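Local coordinates for tube-forming protein in Mycobacterial Envelpe, TiME (Mycolicibacterium smegmatis, PDB 7CU9) that probably forms a tube spanning the mycobacterial outer envelope, a putative channel for protein secretion, at residues Gly16-Ser19 with Asn20-Ala24; Gly131-Pro135 with Ala136-Trp140. All coordinates share one frame; numbering follows the deposited sequence.

Contact 1 (Gly16-Ser19 with Asn20-Ala24); sequences GSVS and NIVGA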
# COMPACT_ATOMS: atom_id res chain seq x y z
N GLY B 16 0.52 15.41 1.02
CA GLY B 16 -0.52 15.22 -0.00
C GLY B 16 -0.03 14.36 -1.16
O GLY B 16 -0.75 13.43 -1.57
N SER B 17 1.16 14.65 -1.67
CA SER B 17 1.81 13.90 -2.77
C SER B 17 2.18 12.50 -2.28
O SER B 17 1.97 11.55 -3.03
CB SER B 17 3.00 14.65 -3.29
OG SER B 17 2.58 15.87 -3.89
N VAL B 18 2.72 12.39 -1.07
CA VAL B 18 3.09 11.07 -0.47
C VAL B 18 1.83 10.20 -0.38
O VAL B 18 1.89 9.03 -0.78
CB VAL B 18 3.79 11.22 0.89
CG1 VAL B 18 3.98 9.87 1.57
CG2 VAL B 18 5.12 11.95 0.76
N SER B 19 0.72 10.77 0.08
CA SER B 19 -0.59 10.06 0.17
C SER B 19 -1.00 9.53 -1.21
O SER B 19 -1.42 8.36 -1.29
CB SER B 19 -1.66 10.94 0.77
OG SER B 19 -2.92 10.30 0.70
N ASN B 20 -0.88 10.35 -2.25
CA ASN B 20 -1.22 9.97 -3.65
C ASN B 20 -0.33 8.82 -4.13
O ASN B 20 -0.81 8.01 -4.94
CB ASN B 20 -1.12 11.16 -4.60
CG ASN B 20 -2.23 12.16 -4.40
OD1 ASN B 20 -3.25 11.86 -3.76
ND2 ASN B 20 -2.06 13.36 -4.93
N ILE B 21 0.92 8.77 -3.67
CA ILE B 21 1.92 7.76 -4.14
C ILE B 21 1.69 6.42 -3.42
O ILE B 21 1.73 5.39 -4.10
CB ILE B 21 3.35 8.29 -3.95
CG1 ILE B 21 3.62 9.45 -4.92
CG2 ILE B 21 4.38 7.18 -4.10
CD1 ILE B 21 4.84 10.26 -4.58
N VAL B 22 1.50 6.42 -2.10
CA VAL B 22 1.35 5.15 -1.31
C VAL B 22 -0.09 4.63 -1.40
O VAL B 22 -0.29 3.44 -1.10
CB VAL B 22 1.81 5.29 0.15
CG1 VAL B 22 3.27 5.70 0.24
CG2 VAL B 22 0.94 6.22 0.97
N GLY B 23 -1.05 5.48 -1.79
CA GLY B 23 -2.48 5.11 -1.87
C GLY B 23 -3.08 4.88 -0.49
O GLY B 23 -3.76 3.86 -0.30
N ALA B 24 -2.81 5.78 0.45
CA ALA B 24 -3.35 5.75 1.82
C ALA B 24 -3.30 7.15 2.42
O ALA B 24 -2.50 7.98 1.98
CB ALA B 24 -2.58 4.76 2.66
O HOH W 1 -3.48 13.82 -1.29
O HOH W 2 -4.61 11.54 -1.14
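Two side-chain torsions set the polar edge of this helix end: with chi1 at 173° Ser19 swings OG away from its own backbone N and on to Ala24 O, while chi1 of -72° in Asn20 folds the amide back beside Gly16 O. The motif is a glycine-terminated C-cap on helix 15-22. Gly23 leaves helical geometry with positive phi, turning the chain so that Ala24 comes back beside the last turn. Regular i to i+4 bonds run up to this point, among them Val22 N to Val18 O at 3.0 Å. Ser19 O closes the series by taking both N-H groups past the helix end, Gly23 N at 2.9 Å and, more weakly, Ala24 N at 3.4 Å, the latter an i+5 bond. Ser19 thus holds the cap through both its carbonyl oxygen and its hydroxyl, since its OG also donates to Ala24 O over 2.7 Å. That donor stands above the carbonyl plane, 44° out of it, and not on a lone pair. The first torsion of Ile21 sets CG1 beside the Ser17 carbonyl, 3.3 Å from Ser17 O. On the apolar side, the Ile21 side chain packs on Val179 and Leu180 of helix 174-185. Val18 and Val22 meet loosely, CG1 to CG1 at 4.4 Å, and both rest on Val82 of strand 77-89, so this face of the helix lies against the sheet. Asn20 instead packs on Tyr10 of the second subunit. Water then ties the polar edge together: one molecule donates to both Gly16 O and Asn20 OD1, and another donates to Ser19 OG at 2.8 Å and to Asn20 OD1 at 3.0 Å.

Contact 2 (Gly131-Pro135 with Ala136-Trp140); sequences GPAGP and ADADW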
# COMPACT_ATOMS: atom_id res chain seq x y z
N GLY B 131 20.50 -6.80 -2.07
CA GLY B 131 21.52 -7.22 -3.04
C GLY B 131 22.68 -6.23 -3.04
O GLY B 131 22.63 -5.20 -2.37
N PRO B 132 23.77 -6.52 -3.79
CA PRO B 132 24.88 -5.58 -3.92
C PRO B 132 24.40 -4.26 -4.54
O PRO B 132 23.53 -4.28 -5.40
CB PRO B 132 25.87 -6.30 -4.84
CG PRO B 132 25.49 -7.76 -4.76
CD PRO B 132 24.00 -7.78 -4.52
N ALA B 133 24.95 -3.15 -4.06
CA ALA B 133 24.67 -1.80 -4.59
C ALA B 133 25.10 -1.73 -6.06
O ALA B 133 26.10 -2.38 -6.43
CB ALA B 133 25.39 -0.77 -3.76
N GLY B 134 24.36 -0.96 -6.86
CA GLY B 134 24.74 -0.58 -8.22
C GLY B 134 25.72 0.59 -8.20
O GLY B 134 26.11 1.07 -7.13
N PRO B 135 26.16 1.07 -9.39
CA PRO B 135 27.03 2.24 -9.47
C PRO B 135 26.42 3.52 -8.88
O PRO B 135 27.17 4.34 -8.36
CB PRO B 135 27.25 2.43 -10.98
CG PRO B 135 26.93 1.09 -11.60
CD PRO B 135 25.89 0.46 -10.70
N ALA B 136 25.09 3.67 -8.98
CA ALA B 136 24.39 4.92 -8.61
C ALA B 136 23.01 4.65 -8.01
O ALA B 136 22.25 5.61 -7.84
CB ALA B 136 24.29 5.81 -9.83
N ASP B 137 22.72 3.39 -7.67
CA ASP B 137 21.42 2.96 -7.11
C ASP B 137 21.67 1.84 -6.11
O ASP B 137 22.27 0.83 -6.50
CB ASP B 137 20.47 2.49 -8.21
CG ASP B 137 20.10 3.56 -9.21
OD1 ASP B 137 20.92 3.85 -10.11
OD2 ASP B 137 18.98 4.10 -9.09
N ALA B 138 21.22 2.02 -4.87
CA ALA B 138 21.34 1.01 -3.80
C ALA B 138 19.98 0.88 -3.11
O ALA B 138 19.45 1.89 -2.62
CB ALA B 138 22.43 1.38 -2.83
N ASP B 139 19.44 -0.33 -3.10
CA ASP B 139 18.13 -0.64 -2.47
C ASP B 139 18.36 -1.65 -1.35
O ASP B 139 19.28 -2.49 -1.45
CB ASP B 139 17.13 -1.19 -3.48
CG ASP B 139 16.74 -0.20 -4.56
OD1 ASP B 139 17.19 0.96 -4.49
OD2 ASP B 139 16.01 -0.61 -5.47
N TRP B 140 17.56 -1.56 -0.30
CA TRP B 140 17.58 -2.57 0.78
C TRP B 140 16.25 -2.52 1.52
O TRP B 140 15.47 -1.57 1.33
CB TRP B 140 18.76 -2.35 1.72
CG TRP B 140 18.69 -1.08 2.51
CD1 TRP B 140 18.07 -0.89 3.71
CD2 TRP B 140 19.29 0.18 2.16
NE1 TRP B 140 18.24 0.40 4.14
CE2 TRP B 140 18.98 1.08 3.20
CE3 TRP B 140 20.05 0.63 1.08
CZ2 TRP B 140 19.42 2.41 3.19
CZ3 TRP B 140 20.48 1.94 1.07
CH2 TRP B 140 20.17 2.81 2.11
O HOH W 3 22.11 -2.39 -1.76
O HOH W 4 18.67 -4.77 -3.01
O HOH W 5 20.78 -2.47 -4.63
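Ala136 begins the return of the chain just after the bend at Pro135, in the loop of a beta hairpin. The hairpin joins strands 123-129 and 137-144, neighbours in the antiparallel sheet. Asp137 comes next and supplies the one direct backbone bond of the contact: Gly134 N donates to Asp137 O over 2.8 Å, with an N-H...O angle of 145°. Lacking a CB, Gly134 can bring its CA to 3.3 Å from the same Asp137 O. The carboxylate of Asp137 reaches the neighbouring strand 150-158, where OD2 forms a salt bridge with Arg158. Ala138 turns to the other face of the strand. Its CB meets Ala133 CB side by side at 3.8 Å, and the two methyls together pack on Tyr99 and Val103 of helix 92-103. At Asp139 water replaces direct pairing: two molecules donate to Asp139 O, one of them also donating to Gly131 O and the other accepting from Gly131 N, while a third accepts from Asp139 N at 3.0 Å and reaches Pro132 O only weakly. The side chain of Asp139 bonds through OD1 to Thr154 OG1. Trp140, last in line, stacks its ring on Trp49 and gives NE1 to Trp49 O. The chemistry implies a connection fastened directly only near its turn, with water bridging backbone N and O atoms where the two arms part.

Contact 1 closes before contact 2 opens along the chain, and the two lie far apart in the PknH-like extracellular domain: their centres are 25 Å apart and their nearest atoms about 14 Å, without touching. Contact 1 packs on the antiparallel sheet, whereas contact 2 includes one of its strands. Residues 16-24 end helix 15-22 and rest on strand 77-89, with helix 174-185 alongside; residues 131-140 lead into strand 137-144 and lie against helix 92-103. Strands 161-169 and 150-158 separate these two strands within the sheet. Contact 1 also meets the second subunit, while contact 2 touches no other chain of the assembly, so only the first lies at that interface.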